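Local coordinates for 70 kDa protein (Xanthomonas sp., PDB 4B2N), which oxidatively cleaves rubber in a processive manner, as a dioxygenase carrying two covalently bound heme c groups, at residues W292-K297 against D338-L343; T298-D303 against V311-A316; P27-C32 against G89-S94. One frame throughout, in Å; residues are numbered along the deposited sequence.

Overall arrangement
All three contacts are buried: interactions 1 and 2 beside the same heme c, interaction 3 with its centre about 23 Å from the centre of the chain and with M29 and R92 partly exposed at its margin. Interaction 2 is nested inside the loop closed by interaction 1, and the two touch through R294 with R299 and N340 with E314. Their side-chain and backbone N-H groups bond the propionates, while the segments themselves meet through van der Waals contact and, in interaction 1, water. Interaction 3 relies on aromatic and sulfur packing between helices, edged by a weak arginine bond and a nearby disulfide. It meets interaction 1 along helix 333-345, where S94 bonds D338 and N341, and at P27 against F296.

Interaction 1. Residues W292-K297 against D338-L343; sequences WARAFK and DINNFL. With HEC (heme c), chain C.
R294 leans on the C-terminal end of 338-343, its CB 3.8 Å from the carbonyl O of L343. The next atom, CG, anti to the backbone N (chi1 -177°), passes the L343 side chain obliquely at 4.1 Å from its CB. A bend at chi2 (104°) and another at chi3 then turn the arginine toward the heme, where CD packs against the ring methyl CMA and lies near N340 ND2. The guanidinium meets its partners edge-on. NH2 donates to the propionate oxygen O2A of heme c at 3.0 Å with an N-H...O angle of 162°, and also bonds the backbone O of R299. On the other branch, NH1 gives a bond to S308 OG and one of 2.9 Å to water 1, which N340 ND2 reaches from the helix at 2.7 Å. N340 ND2 has a further, weak bond to E314 OE2. This is the propionate side of a c-type cytochrome heme, carried here by the 3-10 turn 292-296 and the loop behind it. K297 joins R294 on the same oxygen, its NZ 2.8 Å from O2A, so two cationic groups grip one propionate atom and would probably stabilise its negative charge. Helix 333-345 supplies the apolar surface: L343 CD1 sits 3.8 Å from CMA, I339 CG2 packs on methyl CMB, and the L343 side chain lies about 7 Å from that of the axial ligand H195. Water 2 links the backbones, accepting from A295 N and lying within bonding distance of L343 O.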
# COMPACT_ATOMS: atom_id res chain seq x y z
N TRP A 292 -6.52 -6.75 2.69
CA TRP A 292 -7.60 -7.63 3.10
C TRP A 292 -8.96 -6.96 3.20
O TRP A 292 -9.91 -7.62 3.57
CB TRP A 292 -7.26 -8.44 4.37
CG TRP A 292 -7.02 -7.66 5.65
CD1 TRP A 292 -7.48 -6.37 6.00
CD2 TRP A 292 -6.40 -8.18 6.83
NE1 TRP A 292 -7.12 -6.05 7.30
CE2 TRP A 292 -6.50 -7.13 7.88
CE3 TRP A 292 -5.78 -9.42 7.16
CZ2 TRP A 292 -5.95 -7.30 9.13
CZ3 TRP A 292 -5.28 -9.56 8.43
CH2 TRP A 292 -5.43 -8.55 9.41
N ALA A 293 -9.04 -5.66 2.85
CA ALA A 293 -10.29 -4.91 2.74
C ALA A 293 -10.43 -4.28 1.34
O ALA A 293 -11.28 -3.46 1.10
CB ALA A 293 -10.39 -3.85 3.86
N ARG A 294 -9.64 -4.77 0.40
CA ARG A 294 -9.75 -4.34 -0.95
C ARG A 294 -11.19 -4.43 -1.46
O ARG A 294 -11.57 -3.64 -2.30
CB ARG A 294 -8.85 -5.23 -1.84
CG ARG A 294 -8.82 -4.81 -3.32
CD ARG A 294 -7.53 -4.07 -3.65
NE ARG A 294 -7.57 -2.74 -3.00
CZ ARG A 294 -8.26 -1.72 -3.50
NH1 ARG A 294 -8.91 -1.89 -4.65
NH2 ARG A 294 -8.27 -0.52 -2.88
N ALA A 295 -11.94 -5.39 -0.94
CA ALA A 295 -13.26 -5.77 -1.46
C ALA A 295 -14.27 -4.68 -1.11
O ALA A 295 -15.44 -4.77 -1.51
CB ALA A 295 -13.72 -7.10 -0.80
N PHE A 296 -13.86 -3.73 -0.27
CA PHE A 296 -14.76 -2.66 0.18
C PHE A 296 -14.40 -1.27 -0.32
O PHE A 296 -15.11 -0.26 -0.09
CB PHE A 296 -14.89 -2.70 1.73
CG PHE A 296 -15.56 -3.93 2.20
CD1 PHE A 296 -16.95 -3.99 2.24
CD2 PHE A 296 -14.83 -5.05 2.55
CE1 PHE A 296 -17.60 -5.18 2.67
CE2 PHE A 296 -15.45 -6.21 2.97
CZ PHE A 296 -16.83 -6.27 3.04
N LYS A 297 -13.34 -1.21 -1.07
CA LYS A 297 -12.81 0.08 -1.48
C LYS A 297 -13.07 0.33 -2.94
O LYS A 297 -12.53 -0.38 -3.81
CB LYS A 297 -11.32 0.15 -1.13
CG LYS A 297 -11.15 0.09 0.38
CD LYS A 297 -9.69 -0.10 0.84
CE LYS A 297 -9.00 1.28 0.91
NZ LYS A 297 -7.57 1.08 1.42
N ASP A 338 -5.72 -11.52 -11.95
CA ASP A 338 -5.82 -12.66 -11.02
C ASP A 338 -5.33 -12.25 -9.61
O ASP A 338 -5.98 -12.56 -8.62
CB ASP A 338 -4.94 -13.83 -11.53
CG ASP A 338 -5.55 -14.59 -12.74
OD1 ASP A 338 -6.76 -14.49 -12.98
OD2 ASP A 338 -4.77 -15.31 -13.45
N ILE A 339 -4.20 -11.51 -9.52
CA ILE A 339 -3.78 -10.93 -8.24
C ILE A 339 -4.93 -10.10 -7.62
O ILE A 339 -5.29 -10.29 -6.48
CB ILE A 339 -2.42 -10.14 -8.32
CG1 ILE A 339 -1.21 -11.11 -8.68
CG2 ILE A 339 -2.29 -9.27 -7.05
CD1 ILE A 339 0.03 -10.37 -9.14
N ASN A 340 -5.50 -9.21 -8.42
CA ASN A 340 -6.58 -8.35 -7.97
C ASN A 340 -7.78 -9.15 -7.44
O ASN A 340 -8.35 -8.82 -6.41
CB ASN A 340 -7.03 -7.42 -9.09
CG ASN A 340 -8.14 -6.53 -8.66
OD1 ASN A 340 -9.28 -6.66 -9.15
ND2 ASN A 340 -7.87 -5.69 -7.67
N ASN A 341 -8.19 -10.16 -8.19
CA ASN A 341 -9.18 -11.08 -7.68
C ASN A 341 -8.79 -11.82 -6.40
O ASN A 341 -9.62 -12.00 -5.58
CB ASN A 341 -9.60 -12.06 -8.74
CG ASN A 341 -10.44 -11.41 -9.80
OD1 ASN A 341 -11.16 -10.40 -9.54
ND2 ASN A 341 -10.32 -11.90 -11.02
N PHE A 342 -7.55 -12.29 -6.25
CA PHE A 342 -7.16 -12.81 -4.96
C PHE A 342 -7.38 -11.70 -3.88
O PHE A 342 -7.97 -11.96 -2.83
CB PHE A 342 -5.68 -13.28 -4.98
CG PHE A 342 -5.20 -13.74 -3.64
CD1 PHE A 342 -5.92 -14.74 -2.94
CD2 PHE A 342 -4.04 -13.21 -3.10
CE1 PHE A 342 -5.45 -15.15 -1.69
CE2 PHE A 342 -3.53 -13.65 -1.88
CZ PHE A 342 -4.28 -14.60 -1.17
N LEU A 343 -6.87 -10.49 -4.12
CA LEU A 343 -7.03 -9.40 -3.09
C LEU A 343 -8.49 -9.17 -2.73
O LEU A 343 -8.85 -8.99 -1.55
CB LEU A 343 -6.42 -8.07 -3.63
CG LEU A 343 -4.95 -8.22 -4.10
CD1 LEU A 343 -4.35 -6.85 -4.43
CD2 LEU A 343 -4.15 -8.80 -2.93
FE HEC C . 1.54 -1.83 -3.15
CHA HEC C . -0.94 0.59 -2.75
CHB HEC C . -0.72 -3.87 -4.91
CHC HEC C . 4.12 -3.98 -4.22
CHD HEC C . 3.56 -0.23 -0.99
NA HEC C . -0.31 -1.69 -3.73
C1A HEC C . -1.26 -0.70 -3.34
C2A HEC C . -2.63 -1.05 -3.67
C3A HEC C . -2.61 -2.33 -4.30
C4A HEC C . -1.19 -2.70 -4.30
CMA HEC C . -3.80 -3.14 -4.77
CAA HEC C . -3.93 -0.25 -3.41
CBA HEC C . -4.29 -0.48 -1.94
CGA HEC C . -5.45 0.39 -1.48
O1A HEC C . -5.51 1.64 -1.76
O2A HEC C . -6.25 -0.20 -0.75
NB HEC C . 1.66 -3.46 -4.39
C1B HEC C . 0.68 -4.20 -4.92
C2B HEC C . 1.11 -5.36 -5.69
C3B HEC C . 2.50 -5.38 -5.51
C4B HEC C . 2.75 -4.23 -4.64
CMB HEC C . 0.15 -6.22 -6.42
CAB HEC C . 3.54 -6.30 -6.10
CBB HEC C . 3.65 -6.25 -7.51
NC HEC C . 3.45 -2.14 -2.74
C1C HEC C . 4.44 -2.99 -3.22
C2C HEC C . 5.74 -2.84 -2.53
C3C HEC C . 5.54 -1.70 -1.60
C4C HEC C . 4.15 -1.30 -1.77
CMC HEC C . 6.98 -3.67 -2.85
CAC HEC C . 6.53 -1.06 -0.67
CBC HEC C . 7.83 -0.86 -1.14
ND HEC C . 1.33 -0.11 -2.09
C1D HEC C . 2.26 0.38 -1.27
C2D HEC C . 1.88 1.58 -0.61
C3D HEC C . 0.57 1.82 -1.14
C4D HEC C . 0.33 0.72 -2.07
CMD HEC C . 2.59 2.43 0.38
CAD HEC C . -0.23 3.05 -0.86
CBD HEC C . 0.47 4.05 -1.85
CGD HEC C . -0.10 5.43 -1.66
O1D HEC C . 0.54 6.31 -1.03
O2D HEC C . -1.29 5.61 -2.09
O HOH W 1 -9.64 -3.84 -6.72
O HOH W 2 -10.63 -7.79 0.30

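Interaction 2. Residues T298-D303 against V311-A316; sequences TRQFWD and VHSEMA. With HEC (heme c), chain C.
Q300 and S313 mark the closest backbone approach, their CA atoms 7.9 Å apart where the short strand 299-300 passes S313 of helix 312-319. The strand pairs antiparallel with 306-307, Q300 bonding L306 through the backbone, and the chain then runs on into the helix. Just past the strand F301 adopts a positive phi, and two successive backbone N-H groups then serve different propionates of heme c: F301 N donates to O1A at 2.8 Å with an angle of 146°, and W302 N to O2D at 2.9 Å and a nearly straight 173°. Across the contact, the F301 ring comes obliquely against S313, CE2 lying 3.6 Å from CB, while CE1 is 3.6 Å from the heme meso carbon CHA. The S313 hydroxyl lies between the backbone N and carbonyl carbon of its own residue and finds its strongest partner in N310 ND2. The two-stranded antiparallel pair 299-300/306-307 and the helix that follows build one wall of the heme c pocket, with R432 and T286 supplying further bonds to that heme. Q300 and E314 cross at about a right angle, their amide and carboxylate planes 86° apart, close to the methyl CMA, which E314 CG meets at 3.6 Å. The W302 ring turns its edge to the second propionate, with CD1 3.5 Å from O1D. Its NE1 bonds K287 O, and the residue also touches the protein's other heme c, placing W302 between the two cofactors.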
# COMPACT_ATOMS: atom_id res chain seq x y z
N THR A 298 -13.91 1.31 -3.23
CA THR A 298 -14.16 1.74 -4.63
C THR A 298 -12.97 2.30 -5.33
O THR A 298 -12.90 2.21 -6.59
CB THR A 298 -15.32 2.78 -4.67
OG1 THR A 298 -14.89 3.93 -3.89
CG2 THR A 298 -16.64 2.19 -4.08
N ARG A 299 -11.95 2.77 -4.57
CA ARG A 299 -10.78 3.39 -5.19
C ARG A 299 -9.49 2.70 -4.76
O ARG A 299 -9.46 2.02 -3.73
CB ARG A 299 -10.62 4.88 -4.79
CG ARG A 299 -11.91 5.69 -4.91
CD ARG A 299 -12.44 5.77 -6.34
NE ARG A 299 -11.56 6.57 -7.21
CZ ARG A 299 -11.72 6.79 -8.49
NH1 ARG A 299 -12.73 6.26 -9.17
NH2 ARG A 299 -10.83 7.59 -9.13
N GLN A 300 -8.43 3.04 -5.47
CA GLN A 300 -7.06 2.64 -5.12
C GLN A 300 -6.33 3.89 -4.56
O GLN A 300 -6.60 5.02 -4.97
CB GLN A 300 -6.33 2.20 -6.41
CG GLN A 300 -7.11 1.18 -7.22
CD GLN A 300 -6.66 -0.24 -6.95
OE1 GLN A 300 -6.91 -1.14 -7.75
NE2 GLN A 300 -6.11 -0.46 -5.80
N PHE A 301 -5.36 3.64 -3.68
CA PHE A 301 -4.39 4.57 -3.24
C PHE A 301 -4.96 5.45 -2.16
O PHE A 301 -6.21 5.60 -2.02
CB PHE A 301 -3.77 5.34 -4.42
CG PHE A 301 -2.82 4.50 -5.28
CD1 PHE A 301 -1.99 3.54 -4.75
CD2 PHE A 301 -2.73 4.76 -6.66
CE1 PHE A 301 -1.09 2.80 -5.55
CE2 PHE A 301 -1.81 4.06 -7.47
CZ PHE A 301 -0.98 3.06 -6.92
N TRP A 302 -4.06 6.01 -1.36
CA TRP A 302 -4.49 6.80 -0.20
C TRP A 302 -5.30 8.01 -0.56
O TRP A 302 -6.07 8.47 0.27
CB TRP A 302 -3.26 7.28 0.60
CG TRP A 302 -2.83 6.20 1.53
CD1 TRP A 302 -1.67 5.40 1.50
CD2 TRP A 302 -3.56 5.80 2.71
NE1 TRP A 302 -1.65 4.57 2.57
CE2 TRP A 302 -2.76 4.78 3.36
CE3 TRP A 302 -4.76 6.27 3.34
CZ2 TRP A 302 -3.17 4.17 4.53
CZ3 TRP A 302 -5.16 5.66 4.54
CH2 TRP A 302 -4.38 4.65 5.15
N ASP A 303 -5.12 8.51 -1.77
CA ASP A 303 -5.87 9.67 -2.27
C ASP A 303 -7.14 9.26 -3.05
O ASP A 303 -7.87 10.13 -3.55
CB ASP A 303 -4.99 10.55 -3.20
CG ASP A 303 -4.22 9.72 -4.25
OD1 ASP A 303 -4.53 8.53 -4.46
OD2 ASP A 303 -3.31 10.28 -4.90
N VAL A 311 -6.21 -2.39 -12.73
CA VAL A 311 -5.10 -3.11 -12.13
C VAL A 311 -3.77 -2.58 -12.62
O VAL A 311 -2.72 -3.09 -12.19
CB VAL A 311 -5.17 -4.64 -12.43
CG1 VAL A 311 -6.49 -5.17 -11.90
CG2 VAL A 311 -4.99 -4.89 -13.94
N HIS A 312 -3.79 -1.53 -13.46
CA HIS A 312 -2.51 -0.94 -13.98
C HIS A 312 -1.75 -0.33 -12.86
O HIS A 312 -0.51 -0.48 -12.75
CB HIS A 312 -2.79 0.08 -15.08
CG HIS A 312 -3.17 -0.56 -16.36
ND1 HIS A 312 -3.14 0.08 -17.53
CD2 HIS A 312 -3.60 -1.87 -16.63
CE1 HIS A 312 -3.56 -0.76 -18.53
NE2 HIS A 312 -3.80 -1.96 -17.99
N SER A 313 -2.47 0.33 -11.95
CA SER A 313 -1.78 0.78 -10.72
C SER A 313 -1.13 -0.40 -9.96
O SER A 313 0.03 -0.30 -9.46
CB SER A 313 -2.74 1.54 -9.83
OG SER A 313 -3.86 0.71 -9.52
N GLU A 314 -1.83 -1.54 -9.89
CA GLU A 314 -1.31 -2.68 -9.11
C GLU A 314 -0.08 -3.21 -9.81
O GLU A 314 0.83 -3.80 -9.19
CB GLU A 314 -2.39 -3.79 -9.06
CG GLU A 314 -3.65 -3.32 -8.32
CD GLU A 314 -4.64 -4.44 -8.04
OE1 GLU A 314 -4.32 -5.64 -8.35
OE2 GLU A 314 -5.76 -4.09 -7.54
N MET A 315 -0.06 -2.97 -11.12
CA MET A 315 1.07 -3.41 -11.95
C MET A 315 2.37 -2.63 -11.89
O MET A 315 3.40 -3.14 -12.37
CB MET A 315 0.64 -3.51 -13.41
CG MET A 315 -0.25 -4.70 -13.74
SD MET A 315 -1.11 -4.45 -15.33
CE MET A 315 0.22 -4.81 -16.42
N ALA A 316 2.36 -1.46 -11.25
CA ALA A 316 3.52 -0.55 -11.29
C ALA A 316 4.88 -1.27 -11.08
O ALA A 316 5.82 -1.12 -11.89
CB ALA A 316 3.35 0.54 -10.25
FE HEC C . 1.54 -1.83 -3.15
CHA HEC C . -0.94 0.59 -2.75
CHB HEC C . -0.72 -3.87 -4.91
CHC HEC C . 4.12 -3.98 -4.22
CHD HEC C . 3.56 -0.23 -0.99
NA HEC C . -0.31 -1.69 -3.73
C1A HEC C . -1.26 -0.70 -3.34
C2A HEC C . -2.63 -1.05 -3.67
C3A HEC C . -2.61 -2.33 -4.30
C4A HEC C . -1.19 -2.70 -4.30
CMA HEC C . -3.80 -3.14 -4.77
CAA HEC C . -3.93 -0.25 -3.41
CBA HEC C . -4.29 -0.48 -1.94
CGA HEC C . -5.45 0.39 -1.48
O1A HEC C . -5.51 1.64 -1.76
O2A HEC C . -6.25 -0.20 -0.75
NB HEC C . 1.66 -3.46 -4.39
C1B HEC C . 0.68 -4.20 -4.92
C2B HEC C . 1.11 -5.36 -5.69
C3B HEC C . 2.50 -5.38 -5.51
C4B HEC C . 2.75 -4.23 -4.64
CMB HEC C . 0.15 -6.22 -6.42
CAB HEC C . 3.54 -6.30 -6.10
CBB HEC C . 3.65 -6.25 -7.51
NC HEC C . 3.45 -2.14 -2.74
C1C HEC C . 4.44 -2.99 -3.22
C2C HEC C . 5.74 -2.84 -2.53
C3C HEC C . 5.54 -1.70 -1.60
C4C HEC C . 4.15 -1.30 -1.77
CMC HEC C . 6.98 -3.67 -2.85
CAC HEC C . 6.53 -1.06 -0.67
CBC HEC C . 7.83 -0.86 -1.14
ND HEC C . 1.33 -0.11 -2.09
C1D HEC C . 2.26 0.38 -1.27
C2D HEC C . 1.88 1.58 -0.61
C3D HEC C . 0.57 1.82 -1.14
C4D HEC C . 0.33 0.72 -2.07
CMD HEC C . 2.59 2.43 0.38
CAD HEC C . -0.23 3.05 -0.86
CBD HEC C . 0.47 4.05 -1.85
CGD HEC C . -0.10 5.43 -1.66
O1D HEC C . 0.54 6.31 -1.03
O2D HEC C . -1.29 5.61 -2.09

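Interaction 3. Residues P27-C32 against G89-S94; sequences PLMVGC and GQFRAS
R92 NH1 reaches the carbonyl O of C32 at 2.9 Å, but the bond is weak, its N-H...O angle only 120°, although the oxygen sits at the edge of the guanidinium and in its plane. The same NH1 lies 3.7 Å from C32 CB. A bend at chi3 brings the guanidinium round to this end of 27-32, and its stronger partner is D37, which forms a salt bridge with NH2, a nitrogen that also bonds K35 O. Farther along, the interface becomes apolar around F91, which faces the other helix and, with CG anti to the backbone N, brings its ring against both L28 and M29. L28 CD2 covers one face in a CH-pi contact, 4.0 Å from the ring centroid and 17° off the normal, displaced toward the rim near CE1. M29 comes to the ring edge instead: folded at chi2 and chi3, its chain lays SD in the ring plane, 3.8 Å from CE2. F91 also touches I344 and S345 of helix 333-345. The short helical segments approach to 11.2 Å between axes, with their directions 127° apart, so the large F91 ring spans much of the gap. The arrangement is a pair of steeply crossed helices, joined by the C32-C88 disulfide and packed through a Met-aromatic contact of M29 with F91.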
# COMPACT_ATOMS: atom_id res chain seq x y z
N PRO A 27 -17.49 -9.65 -0.01
CA PRO A 27 -18.88 -9.98 -0.44
C PRO A 27 -19.04 -11.10 -1.50
O PRO A 27 -19.94 -11.90 -1.43
CB PRO A 27 -19.40 -8.66 -0.97
CG PRO A 27 -18.67 -7.64 -0.17
CD PRO A 27 -17.25 -8.18 0.00
N LEU A 28 -18.14 -11.15 -2.45
CA LEU A 28 -18.10 -12.26 -3.38
C LEU A 28 -17.84 -13.59 -2.67
O LEU A 28 -18.41 -14.59 -3.07
CB LEU A 28 -17.02 -12.03 -4.48
CG LEU A 28 -17.53 -11.22 -5.72
CD1 LEU A 28 -18.23 -9.90 -5.36
CD2 LEU A 28 -16.44 -10.90 -6.71
N MET A 29 -16.93 -13.60 -1.69
CA MET A 29 -16.70 -14.82 -0.92
C MET A 29 -17.93 -15.10 -0.04
O MET A 29 -18.30 -16.23 0.11
CB MET A 29 -15.41 -14.78 -0.12
CG MET A 29 -14.17 -14.62 -1.01
SD MET A 29 -14.07 -15.98 -2.21
CE MET A 29 -13.33 -17.27 -1.19
N VAL A 30 -18.59 -14.10 0.51
CA VAL A 30 -19.83 -14.38 1.28
C VAL A 30 -20.81 -15.08 0.37
O VAL A 30 -21.36 -16.14 0.70
CB VAL A 30 -20.44 -13.09 1.92
CG1 VAL A 30 -21.82 -13.31 2.51
CG2 VAL A 30 -19.46 -12.51 2.95
N GLY A 31 -20.99 -14.50 -0.82
CA GLY A 31 -22.02 -15.01 -1.72
C GLY A 31 -21.73 -16.35 -2.33
O GLY A 31 -22.63 -17.06 -2.74
N CYS A 32 -20.46 -16.68 -2.46
CA CYS A 32 -20.09 -17.95 -3.06
C CYS A 32 -19.84 -19.05 -2.06
O CYS A 32 -19.42 -20.15 -2.43
CB CYS A 32 -18.81 -17.77 -3.83
SG CYS A 32 -18.95 -16.77 -5.36
N GLY A 89 -16.89 -20.18 -9.67
CA GLY A 89 -15.75 -21.01 -10.00
C GLY A 89 -14.67 -20.21 -10.71
O GLY A 89 -13.48 -20.36 -10.42
N GLN A 90 -15.07 -19.39 -11.67
CA GLN A 90 -14.14 -18.50 -12.39
C GLN A 90 -13.39 -17.59 -11.44
O GLN A 90 -12.16 -17.47 -11.50
CB GLN A 90 -14.85 -17.69 -13.44
CG GLN A 90 -15.22 -18.52 -14.67
CD GLN A 90 -16.00 -17.64 -15.66
OE1 GLN A 90 -16.07 -16.43 -15.49
NE2 GLN A 90 -16.57 -18.26 -16.71
N PHE A 91 -14.12 -17.02 -10.49
CA PHE A 91 -13.47 -16.10 -9.55
C PHE A 91 -12.48 -16.82 -8.64
O PHE A 91 -11.27 -16.38 -8.46
CB PHE A 91 -14.56 -15.42 -8.72
CG PHE A 91 -14.02 -14.47 -7.68
CD1 PHE A 91 -13.45 -13.24 -8.04
CD2 PHE A 91 -14.07 -14.81 -6.34
CE1 PHE A 91 -12.93 -12.36 -7.07
CE2 PHE A 91 -13.54 -13.95 -5.38
CZ PHE A 91 -12.97 -12.72 -5.76
N ARG A 92 -12.93 -17.98 -8.12
CA ARG A 92 -12.11 -18.74 -7.17
C ARG A 92 -10.83 -19.23 -7.88
O ARG A 92 -9.77 -19.23 -7.27
CB ARG A 92 -12.91 -19.94 -6.53
CG ARG A 92 -14.01 -19.44 -5.59
CD ARG A 92 -14.57 -20.56 -4.73
NE ARG A 92 -15.46 -21.39 -5.52
CZ ARG A 92 -16.75 -21.61 -5.26
NH1 ARG A 92 -17.33 -21.13 -4.18
NH2 ARG A 92 -17.45 -22.39 -6.11
N ALA A 93 -10.95 -19.61 -9.15
CA ALA A 93 -9.75 -20.09 -9.88
C ALA A 93 -8.82 -18.90 -10.07
O ALA A 93 -7.61 -18.99 -9.93
CB ALA A 93 -10.18 -20.56 -11.26
N SER A 94 -9.43 -17.74 -10.43
CA SER A 94 -8.64 -16.50 -10.59
C SER A 94 -7.91 -16.13 -9.29
O SER A 94 -6.69 -15.86 -9.29
CB SER A 94 -9.51 -15.36 -11.13
OG SER A 94 -8.72 -14.16 -11.20